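Local coordinates for putative lipoprotein (Bacteroides fragilis, PDB 3QNK), which is of unknown function but, as a putative SusD-like outer-membrane lipoprotein, probably binds glycans at the cell surface for uptake, at residues M258-R269 and I365-A375; S46-Y54 and K351-Y359. One frame throughout, in Å; residues are numbered along the deposited sequence. Where two conformers were deposited one is given.

Interaction 1: residues M258-R269 and I365-A375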
loop_
_atom_site.group_PDB
_atom_site.type_symbol
_atom_site.label_atom_id
_atom_site.label_comp_id
_atom_site.label_asym_id
_atom_site.label_seq_id
_atom_site.Cartn_x
_atom_site.Cartn_y
_atom_site.Cartn_z
HETATM N N MSE B 258 -6.162 -0.053 -24.121
HETATM C CA MSE B 258 -6.042 0.291 -25.523
HETATM C C MSE B 258 -5.644 -0.940 -26.373
HETATM O O MSE B 258 -4.883 -1.791 -25.893
HETATM C CB MSE B 258 -4.999 1.395 -25.660
HETATM C CG MSE B 258 -5.002 2.101 -27.015
HETATM SE SE MSE B 258 -3.529 3.381 -27.155
HETATM C CE MSE B 258 -4.001 4.387 -25.603
ATOM N N VAL B 259 -6.111 -0.997 -27.658
ATOM C CA VAL B 259 -5.758 -2.079 -28.604
ATOM C C VAL B 259 -4.239 -2.144 -28.687
ATOM O O VAL B 259 -3.591 -1.094 -28.802
ATOM C CB VAL B 259 -6.406 -1.914 -30.002
ATOM C CG1 VAL B 259 -6.184 -3.154 -30.862
ATOM C CG2 VAL B 259 -7.899 -1.610 -29.894
ATOM N N THR B 260 -3.659 -3.356 -28.585
ATOM C CA THR B 260 -2.200 -3.473 -28.609
ATOM C C THR B 260 -1.608 -3.365 -30.018
ATOM O O THR B 260 -0.797 -2.474 -30.266
ATOM C CB THR B 260 -1.742 -4.738 -27.913
ATOM O OG1 THR B 260 -2.284 -4.705 -26.601
ATOM C CG2 THR B 260 -0.230 -4.820 -27.809
ATOM N N TYR B 261 -2.033 -4.229 -30.936
ATOM C CA TYR B 261 -1.439 -4.300 -32.272
ATOM C C TYR B 261 -2.170 -3.471 -33.292
ATOM O O TYR B 261 -2.967 -3.945 -34.102
ATOM C CB TYR B 261 -1.295 -5.764 -32.695
ATOM C CG TYR B 261 -0.454 -6.502 -31.683
ATOM C CD1 TYR B 261 0.927 -6.326 -31.639
ATOM C CD2 TYR B 261 -1.049 -7.266 -30.682
ATOM C CE1 TYR B 261 1.704 -6.963 -30.682
ATOM C CE2 TYR B 261 -0.282 -7.901 -29.708
ATOM C CZ TYR B 261 1.097 -7.752 -29.714
ATOM O OH TYR B 261 1.870 -8.386 -28.773
ATOM N N ILE B 262 -1.795 -2.201 -33.261
ATOM C CA ILE B 262 -2.262 -1.066 -34.055
ATOM C C ILE B 262 -0.955 -0.453 -34.622
ATOM O O ILE B 262 -0.930 0.670 -35.122
ATOM C CB ILE B 262 -3.106 -0.232 -33.000
ATOM C CG1 ILE B 262 -4.596 -0.526 -33.053
ATOM C CG2 ILE B 262 -2.801 1.227 -32.718
ATOM C CD1 ILE B 262 -5.233 -0.815 -34.466
ATOM N N ASN B 263 0.125 -1.283 -34.602
ATOM C CA ASN B 263 1.506 -0.975 -34.968
ATOM C C ASN B 263 1.816 -1.052 -36.479
ATOM O O ASN B 263 2.977 -1.071 -36.861
ATOM C CB ASN B 263 2.488 -1.858 -34.167
ATOM C CG ASN B 263 2.315 -3.357 -34.253
ATOM O OD1 ASN B 263 1.246 -3.893 -34.561
ATOM N ND2 ASN B 263 3.370 -4.073 -33.918
ATOM N N ASP B 264 0.789 -1.044 -37.330
ATOM C CA ASP B 264 0.921 -0.925 -38.784
ATOM C C ASP B 264 1.011 0.585 -39.119
ATOM O O ASP B 264 1.717 0.973 -40.040
ATOM C CB ASP B 264 -0.268 -1.605 -39.511
ATOM C CG ASP B 264 -1.660 -1.102 -39.120
ATOM O OD1 ASP B 264 -1.959 -1.042 -37.889
ATOM O OD2 ASP B 264 -2.472 -0.820 -40.044
ATOM N N LYS B 265 0.308 1.423 -38.329
ATOM C CA LYS B 265 0.233 2.881 -38.416
ATOM C C LYS B 265 0.769 3.555 -37.123
ATOM O O LYS B 265 1.408 4.611 -37.198
ATOM C CB LYS B 265 -1.236 3.290 -38.655
ATOM C CG LYS B 265 -1.438 4.760 -38.989
ATOM C CD LYS B 265 -2.833 5.043 -39.510
ATOM C CE LYS B 265 -2.882 5.175 -41.009
ATOM N NZ LYS B 265 -4.091 5.918 -41.455
ATOM N N TYR B 266 0.503 2.953 -35.942
ATOM C CA TYR B 266 0.870 3.581 -34.683
ATOM C C TYR B 266 1.921 2.810 -33.884
ATOM O O TYR B 266 3.097 3.028 -34.121
ATOM C CB TYR B 266 -0.393 3.872 -33.870
ATOM C CG TYR B 266 -1.209 4.966 -34.522
ATOM C CD1 TYR B 266 -0.711 6.264 -34.631
ATOM C CD2 TYR B 266 -2.434 4.687 -35.118
ATOM C CE1 TYR B 266 -1.445 7.273 -35.249
ATOM C CE2 TYR B 266 -3.169 5.688 -35.760
ATOM C CZ TYR B 266 -2.665 6.979 -35.827
ATOM O OH TYR B 266 -3.377 7.986 -36.427
ATOM N N GLY B 267 1.523 1.972 -32.938
ATOM C CA GLY B 267 2.468 1.232 -32.112
ATOM C C GLY B 267 1.824 0.155 -31.279
ATOM O O GLY B 267 0.624 -0.096 -31.410
ATOM N N ASP B 268 2.619 -0.459 -30.384
ATOM C CA ASP B 268 2.173 -1.538 -29.506
ATOM C C ASP B 268 2.276 -1.155 -28.015
ATOM O O ASP B 268 2.395 -2.032 -27.132
ATOM C CB ASP B 268 2.953 -2.824 -29.807
ATOM C CG ASP B 268 4.468 -2.707 -29.845
ATOM O OD1 ASP B 268 5.017 -1.785 -29.184
ATOM O OD2 ASP B 268 5.105 -3.557 -30.501
ATOM N N ARG B 269 2.127 0.141 -27.739
ATOM C CA ARG B 269 2.176 0.718 -26.406
ATOM C C ARG B 269 1.040 0.191 -25.511
ATOM O O ARG B 269 1.260 0.036 -24.312
ATOM C CB ARG B 269 2.132 2.258 -26.487
ATOM C CG ARG B 269 2.688 2.961 -25.252
ATOM C CD ARG B 269 3.871 3.820 -25.596
ATOM N NE ARG B 269 4.637 4.152 -24.395
ATOM C CZ ARG B 269 4.605 5.326 -23.772
ATOM N NH1 ARG B 269 3.847 6.311 -24.232
ATOM N NH2 ARG B 269 5.332 5.523 -22.684
ATOM N N ILE B 365 -12.509 5.523 -23.681
ATOM C CA ILE B 365 -11.251 5.717 -24.407
ATOM C C ILE B 365 -11.597 6.662 -25.576
ATOM O O ILE B 365 -12.414 6.302 -26.425
ATOM C CB ILE B 365 -10.507 4.438 -24.863
ATOM C CG1 ILE B 365 -10.129 3.571 -23.650
ATOM C CG2 ILE B 365 -9.229 4.833 -25.642
ATOM C CD1 ILE B 365 -9.620 2.180 -23.985
ATOM N N ASP B 366 -11.022 7.891 -25.581
ATOM C CA ASP B 366 -11.296 8.915 -26.587
ATOM C C ASP B 366 -10.538 8.635 -27.903
ATOM O O ASP B 366 -9.660 9.403 -28.294
ATOM C CB ASP B 366 -10.957 10.314 -26.045
ATOM C CG ASP B 366 -11.638 11.500 -26.726
ATOM O OD1 ASP B 366 -12.221 11.307 -27.835
ATOM O OD2 ASP B 366 -11.591 12.624 -26.150
ATOM N N TYR B 367 -10.925 7.552 -28.605
ATOM C CA TYR B 367 -10.411 7.195 -29.917
ATOM C C TYR B 367 -10.938 8.191 -30.974
ATOM O O TYR B 367 -10.410 8.256 -32.084
ATOM C CB TYR B 367 -10.834 5.778 -30.292
ATOM C CG TYR B 367 -10.151 4.652 -29.553
ATOM C CD1 TYR B 367 -8.762 4.526 -29.560
ATOM C CD2 TYR B 367 -10.893 3.620 -28.981
ATOM C CE1 TYR B 367 -8.127 3.449 -28.943
ATOM C CE2 TYR B 367 -10.267 2.538 -28.361
ATOM C CZ TYR B 367 -8.883 2.455 -28.352
ATOM O OH TYR B 367 -8.255 1.398 -27.748
ATOM N N ASP B 368 -11.983 8.967 -30.628
ATOM C CA ASP B 368 -12.543 9.979 -31.516
ATOM C C ASP B 368 -11.593 11.181 -31.657
ATOM O O ASP B 368 -11.315 11.616 -32.778
ATOM C CB ASP B 368 -13.911 10.472 -31.002
ATOM C CG ASP B 368 -15.039 9.464 -31.095
ATOM O OD1 ASP B 368 -15.458 9.153 -32.218
ATOM O OD2 ASP B 368 -15.512 8.999 -30.030
ATOM N N ASN B 369 -11.088 11.708 -30.526
ATOM C CA ASN B 369 -10.303 12.941 -30.534
ATOM C C ASN B 369 -8.832 12.803 -30.260
ATOM O O ASN B 369 -8.043 13.524 -30.868
ATOM C CB ASN B 369 -10.882 13.894 -29.500
ATOM C CG ASN B 369 -12.340 14.194 -29.747
ATOM O OD1 ASN B 369 -12.695 14.800 -30.763
ATOM N ND2 ASN B 369 -13.209 13.742 -28.856
ATOM N N TYR B 370 -8.450 11.938 -29.312
ATOM C CA TYR B 370 -7.059 11.775 -28.890
ATOM C C TYR B 370 -6.113 11.383 -30.008
ATOM O O TYR B 370 -6.513 10.827 -31.043
ATOM C CB TYR B 370 -6.937 10.732 -27.756
ATOM C CG TYR B 370 -7.090 11.284 -26.356
ATOM C CD1 TYR B 370 -7.858 12.419 -26.110
ATOM C CD2 TYR B 370 -6.514 10.642 -25.266
ATOM C CE1 TYR B 370 -8.023 12.917 -24.814
ATOM C CE2 TYR B 370 -6.690 11.115 -23.963
ATOM C CZ TYR B 370 -7.438 12.258 -23.739
ATOM O OH TYR B 370 -7.604 12.730 -22.454
ATOM N N ASN B 371 -4.838 11.743 -29.762
ATOM C CA ASN B 371 -3.689 11.370 -30.591
ATOM C C ASN B 371 -3.092 10.121 -29.959
ATOM O O ASN B 371 -3.395 9.823 -28.787
ATOM C CB ASN B 371 -2.645 12.497 -30.743
ATOM C CG ASN B 371 -1.404 12.097 -31.550
ATOM O OD1 ASN B 371 -1.444 11.236 -32.453
ATOM N ND2 ASN B 371 -0.256 12.675 -31.203
ATOM N N TYR B 372 -2.306 9.324 -30.727
ATOM C CA TYR B 372 -1.709 8.089 -30.199
ATOM C C TYR B 372 -0.674 8.417 -29.116
ATOM O O TYR B 372 0.155 9.304 -29.335
ATOM C CB TYR B 372 -1.067 7.246 -31.310
ATOM C CG TYR B 372 -0.600 5.879 -30.836
ATOM C CD1 TYR B 372 -1.499 4.832 -30.674
ATOM C CD2 TYR B 372 0.738 5.643 -30.527
ATOM C CE1 TYR B 372 -1.083 3.589 -30.219
ATOM C CE2 TYR B 372 1.165 4.402 -30.065
ATOM C CZ TYR B 372 0.252 3.376 -29.919
ATOM O OH TYR B 372 0.669 2.156 -29.445
ATOM N N PRO B 373 -0.682 7.707 -27.961
ATOM C CA PRO B 373 0.288 8.025 -26.902
ATOM C C PRO B 373 1.717 7.538 -27.196
ATOM O O PRO B 373 2.213 6.663 -26.487
ATOM C CB PRO B 373 -0.301 7.323 -25.670
ATOM C CG PRO B 373 -1.050 6.194 -26.213
ATOM C CD PRO B 373 -1.601 6.631 -27.536
ATOM N N TYR B 374 2.395 8.114 -28.202
ATOM C CA TYR B 374 3.775 7.744 -28.499
ATOM C C TYR B 374 4.673 8.132 -27.344
ATOM O O TYR B 374 4.426 9.145 -26.679
ATOM C CB TYR B 374 4.316 8.465 -29.755
ATOM C CG TYR B 374 3.531 8.376 -31.047
ATOM C CD1 TYR B 374 3.696 7.298 -31.913
ATOM C CD2 TYR B 374 2.757 9.447 -31.489
ATOM C CE1 TYR B 374 3.048 7.254 -33.155
ATOM C CE2 TYR B 374 2.095 9.411 -32.720
ATOM C CZ TYR B 374 2.255 8.321 -33.562
ATOM O OH TYR B 374 1.625 8.307 -34.794
ATOM N N ALA B 375 5.761 7.403 -27.164
ATOM C CA ALA B 375 6.722 7.815 -26.163
ATOM C C ALA B 375 7.621 8.927 -26.773
ATOM O O ALA B 375 8.407 8.650 -27.689
ATOM C CB ALA B 375 7.537 6.618 -25.699
#
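Tyr-372 lays one face of its ring under the CB of Tyr-266, which stands 3.6 Å from the ring centroid and nearly on the normal. The two rings are close to parallel, their planes at 18°, but are displaced so far along each other that little ring area is shared. A chi1 of -172°, which sets CG trans to the main-chain nitrogen, carries the Tyr-372 ring in among residues 258-269, where its OH accepts a hydrogen bond from Arg-269 N at 3.0 Å. SE of selenomethionine Met-258 makes an oblique Met-aromatic contact with the same ring, and its terminal methyl CE abuts Pro-373 CG at 3.5 Å. Both segments are irregular loops of the SusD family region, one following helix 253-257 and the other leading to strand 384-387; Pro-373 centres an inverse gamma turn. Arg-269 NH1 donates a hydrogen bond to Pro-373 O at 2.8 Å; the oxygen lies in the guanidinium plane, the nitrogen above the carbonyl plane. Ala-375 CB covers a guanidinium face, while Arg-269 NH2 bonds Met-138 O of the second subunit. Tyr-374 OH, bonded to Asp-335, lies at the Tyr-266 ring edge, 3.1 Å from CD1. Tyr-367 OH accepts from Val-259 N at 3.2 Å, with Met-258 CG against its ring edge.

Interaction 2: residues S46-Y54 and K351-Y359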
loop_
_atom_site.group_PDB
_atom_site.type_symbol
_atom_site.label_atom_id
_atom_site.label_comp_id
_atom_site.label_asym_id
_atom_site.label_seq_id
_atom_site.Cartn_x
_atom_site.Cartn_y
_atom_site.Cartn_z
ATOM N N SER B 46 -16.310 -9.188 -19.450
ATOM C CA SER B 46 -14.950 -9.142 -19.942
ATOM C C SER B 46 -14.105 -10.322 -19.530
ATOM O O SER B 46 -14.243 -10.820 -18.414
ATOM C CB SER B 46 -14.270 -7.859 -19.447
ATOM O OG SER B 46 -12.930 -7.735 -19.898
ATOM N N VAL B 47 -13.191 -10.730 -20.444
ATOM C CA VAL B 47 -12.097 -11.678 -20.242
ATOM C C VAL B 47 -10.836 -10.854 -20.528
ATOM O O VAL B 47 -10.630 -10.438 -21.674
ATOM C CB VAL B 47 -12.180 -12.977 -21.101
ATOM C CG1 VAL B 47 -10.927 -13.838 -20.925
ATOM C CG2 VAL B 47 -13.454 -13.786 -20.811
ATOM N N SER B 48 -10.044 -10.549 -19.491
ATOM C CA SER B 48 -8.832 -9.716 -19.622
ATOM C C SER B 48 -7.818 -10.257 -20.635
ATOM O O SER B 48 -7.577 -11.463 -20.700
ATOM C CB SER B 48 -8.129 -9.575 -18.272
ATOM O OG SER B 48 -6.988 -8.734 -18.313
ATOM N N ALA B 49 -7.173 -9.343 -21.373
ATOM C CA ALA B 49 -6.068 -9.666 -22.269
ATOM C C ALA B 49 -4.889 -10.229 -21.433
ATOM O O ALA B 49 -3.925 -10.773 -22.010
ATOM C CB ALA B 49 -5.635 -8.419 -23.025
ATOM N N GLN B 50 -4.995 -10.106 -20.064
ATOM C CA GLN B 50 -4.022 -10.594 -19.083
ATOM C C GLN B 50 -4.517 -11.849 -18.364
ATOM O O GLN B 50 -3.941 -12.221 -17.338
ATOM C CB GLN B 50 -3.667 -9.524 -18.045
ATOM C CG GLN B 50 -2.728 -8.454 -18.557
ATOM C CD GLN B 50 -3.390 -7.473 -19.495
ATOM O OE1 GLN B 50 -4.431 -6.822 -19.188
ATOM N NE2 GLN B 50 -2.794 -7.364 -20.670
ATOM N N ARG B 51 -5.571 -12.506 -18.922
ATOM C CA ARG B 51 -6.219 -13.689 -18.393
ATOM C C ARG B 51 -5.207 -14.696 -17.971
ATOM O O ARG B 51 -5.333 -15.219 -16.859
ATOM C CB ARG B 51 -7.186 -14.307 -19.419
ATOM C CG ARG B 51 -7.873 -15.608 -18.955
ATOM C CD ARG B 51 -8.336 -16.456 -20.111
ATOM N NE ARG B 51 -7.209 -16.990 -20.874
ATOM C CZ ARG B 51 -7.258 -17.264 -22.174
ATOM N NH1 ARG B 51 -8.362 -17.029 -22.868
ATOM N NH2 ARG B 51 -6.189 -17.730 -22.800
ATOM N N ASP B 52 -4.185 -14.947 -18.834
ATOM C CA ASP B 52 -3.120 -15.925 -18.589
ATOM C C ASP B 52 -1.927 -15.324 -17.857
ATOM O O ASP B 52 -1.413 -15.953 -16.930
ATOM C CB ASP B 52 -2.646 -16.560 -19.896
ATOM C CG ASP B 52 -3.731 -17.268 -20.706
ATOM O OD1 ASP B 52 -4.584 -17.977 -20.091
ATOM O OD2 ASP B 52 -3.705 -17.157 -21.963
ATOM N N LYS B 53 -1.502 -14.114 -18.254
ATOM C CA LYS B 53 -0.343 -13.429 -17.689
ATOM C C LYS B 53 -0.494 -13.151 -16.176
ATOM O O LYS B 53 0.495 -13.282 -15.452
ATOM C CB LYS B 53 -0.072 -12.127 -18.468
ATOM C CG LYS B 53 1.307 -11.495 -18.235
ATOM C CD LYS B 53 1.455 -10.199 -19.022
ATOM C CE LYS B 53 2.880 -9.872 -19.401
ATOM N NZ LYS B 53 2.925 -8.700 -20.325
ATOM N N TYR B 54 -1.685 -12.765 -15.706
ATOM C CA TYR B 54 -1.884 -12.449 -14.278
ATOM C C TYR B 54 -2.952 -13.314 -13.606
ATOM O O TYR B 54 -3.487 -12.923 -12.564
ATOM C CB TYR B 54 -2.235 -10.965 -14.099
ATOM C CG TYR B 54 -1.070 -10.036 -14.362
ATOM C CD1 TYR B 54 -0.179 -9.701 -13.350
ATOM C CD2 TYR B 54 -0.848 -9.504 -15.629
ATOM C CE1 TYR B 54 0.920 -8.877 -13.598
ATOM C CE2 TYR B 54 0.228 -8.654 -15.880
ATOM C CZ TYR B 54 1.104 -8.333 -14.859
ATOM O OH TYR B 54 2.165 -7.494 -15.107
ATOM N N LYS B 351 -0.904 -13.423 -29.770
ATOM C CA LYS B 351 0.120 -12.445 -29.461
ATOM C C LYS B 351 -0.070 -11.945 -28.024
ATOM O O LYS B 351 -1.201 -11.876 -27.527
ATOM C CB LYS B 351 0.100 -11.270 -30.455
ATOM C CG LYS B 351 0.293 -11.625 -31.917
ATOM C CD LYS B 351 0.575 -10.371 -32.709
ATOM C CE LYS B 351 0.506 -10.605 -34.187
ATOM N NZ LYS B 351 0.689 -9.326 -34.928
ATOM N N GLY B 352 1.048 -11.595 -27.384
ATOM C CA GLY B 352 1.079 -11.080 -26.023
ATOM C C GLY B 352 0.342 -9.770 -25.904
ATOM O O GLY B 352 0.581 -8.857 -26.689
ATOM N N ASP B 353 -0.600 -9.696 -24.960
ATOM C CA ASP B 353 -1.458 -8.540 -24.677
ATOM C C ASP B 353 -2.446 -8.228 -25.848
ATOM O O ASP B 353 -3.079 -7.175 -25.860
ATOM C CB ASP B 353 -0.646 -7.297 -24.257
ATOM C CG ASP B 353 0.350 -7.573 -23.159
ATOM O OD1 ASP B 353 -0.038 -8.238 -22.142
ATOM O OD2 ASP B 353 1.514 -7.121 -23.292
ATOM N N GLY B 354 -2.606 -9.163 -26.782
ATOM C CA GLY B 354 -3.614 -9.055 -27.828
ATOM C C GLY B 354 -4.938 -9.498 -27.229
ATOM O O GLY B 354 -4.961 -10.210 -26.218
ATOM N N SER B 355 -6.049 -9.079 -27.799
ATOM C CA SER B 355 -7.358 -9.443 -27.227
ATOM C C SER B 355 -7.629 -10.969 -27.370
ATOM O O SER B 355 -7.467 -11.558 -28.452
ATOM C CB SER B 355 -8.469 -8.623 -27.865
ATOM O OG SER B 355 -9.735 -9.195 -27.604
ATOM N N LEU B 356 -8.010 -11.596 -26.257
ATOM C CA LEU B 356 -8.309 -13.020 -26.234
ATOM C C LEU B 356 -9.740 -13.291 -26.692
ATOM O O LEU B 356 -10.051 -14.420 -27.113
ATOM C CB LEU B 356 -8.085 -13.583 -24.834
ATOM C CG LEU B 356 -6.659 -13.441 -24.296
ATOM C CD1 LEU B 356 -6.623 -13.737 -22.818
ATOM C CD2 LEU B 356 -5.651 -14.281 -25.100
ATOM N N THR B 357 -10.599 -12.243 -26.663
ATOM C CA THR B 357 -12.013 -12.360 -27.058
ATOM C C THR B 357 -12.300 -11.925 -28.469
ATOM O O THR B 357 -13.344 -12.303 -28.976
ATOM C CB THR B 357 -12.915 -11.579 -26.116
ATOM O OG1 THR B 357 -12.759 -10.169 -26.352
ATOM C CG2 THR B 357 -12.663 -11.924 -24.646
ATOM N N GLY B 358 -11.423 -11.105 -29.064
ATOM C CA GLY B 358 -11.599 -10.532 -30.390
ATOM C C GLY B 358 -12.223 -9.161 -30.332
ATOM O O GLY B 358 -12.607 -8.605 -31.366
ATOM N N TYR B 359 -12.316 -8.604 -29.104
ATOM C CA TYR B 359 -12.892 -7.289 -28.815
ATOM C C TYR B 359 -12.051 -6.541 -27.811
ATOM O O TYR B 359 -11.359 -7.171 -27.003
ATOM C CB TYR B 359 -14.334 -7.418 -28.241
ATOM C CG TYR B 359 -15.266 -8.234 -29.098
ATOM C CD1 TYR B 359 -15.770 -7.724 -30.291
ATOM C CD2 TYR B 359 -15.570 -9.559 -28.773
ATOM C CE1 TYR B 359 -16.562 -8.502 -31.138
ATOM C CE2 TYR B 359 -16.374 -10.343 -29.607
ATOM C CZ TYR B 359 -16.880 -9.800 -30.783
ATOM O OH TYR B 359 -17.664 -10.528 -31.639
HETATM O O HOH W 1 -8.922 -10.203 -24.038
HETATM O O HOH W 2 -3.398 -11.459 -24.677
#
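Asp-353 faces Gln-50 and Lys-53 from within a type II beta turn that runs from Lys-351 to Gly-354, packed against a type I turn from Ser-48 to Arg-51. The two turns join a loop of the N-terminal SusD region, just ahead of helix 55-58, to a loop that leads into strand 360-361. Asp-353 OD1 accepts a hydrogen bond from Gln-50 NE2 at 3.2 Å; the donor comes from above the carboxylate plane, and the amide and carboxylate planes are 51° apart. Gln-50 NE2 also bonds Trp-271 O, so two oxygens hold the amide. The extended chain of Lys-53 brings NZ to 3.5 Å from Asp-353 OD1, a long salt bridge. At Gly-354 the backbone O rests 3.7 Å from Ala-49 CB, close to where the two backbones come nearest. Ser-355 turns its OG back into its own segment, where it accepts from Gly-358 N in an ST motif. Leu-356 N reaches Val-47 O through a bridging water, and its side chain crosses Arg-51. Leu-356 holds CG anti to its carbonyl carbon (chi1 -60°), and its CD1 lies over the centre of the Arg-51 guanidinium face, while NE and NH2 of that group grip Asp-52 side-on. The same methyl packs against Arg-51 CB at 3.5 Å. Thr-357, whose OG1 bonds Pro-276 O, directs its other branch at the valine: CG2 lies 3.7 Å from Val-47 CB.

Interactions 1 and 2 lie on the same side of the chain's centre, their own centres about 17 Å apart, and their segments alternate along the sequence. They meet where residues 258-269 touch residues 351-359: Tyr-261 OH is 2.5 Å from Gly-352 O and Thr-260 OG1 is 2.7 Å from Asp-353 O, both probable hydrogen bonds. The Asp-353 turn therefore faces Gln-50 through its carboxylate and Thr-260 through its backbone. Both contacts also reach the second subunit, interaction 1 through Arg-269 and Ala-375, interaction 2 through packing of Lys-53 and Tyr-54. A phosphate ion, probably from the crystallisation liquor, has its nearest atom about 3 Å from the Arg-51 side chain in interaction 2, with a long, weak ion pair to NE.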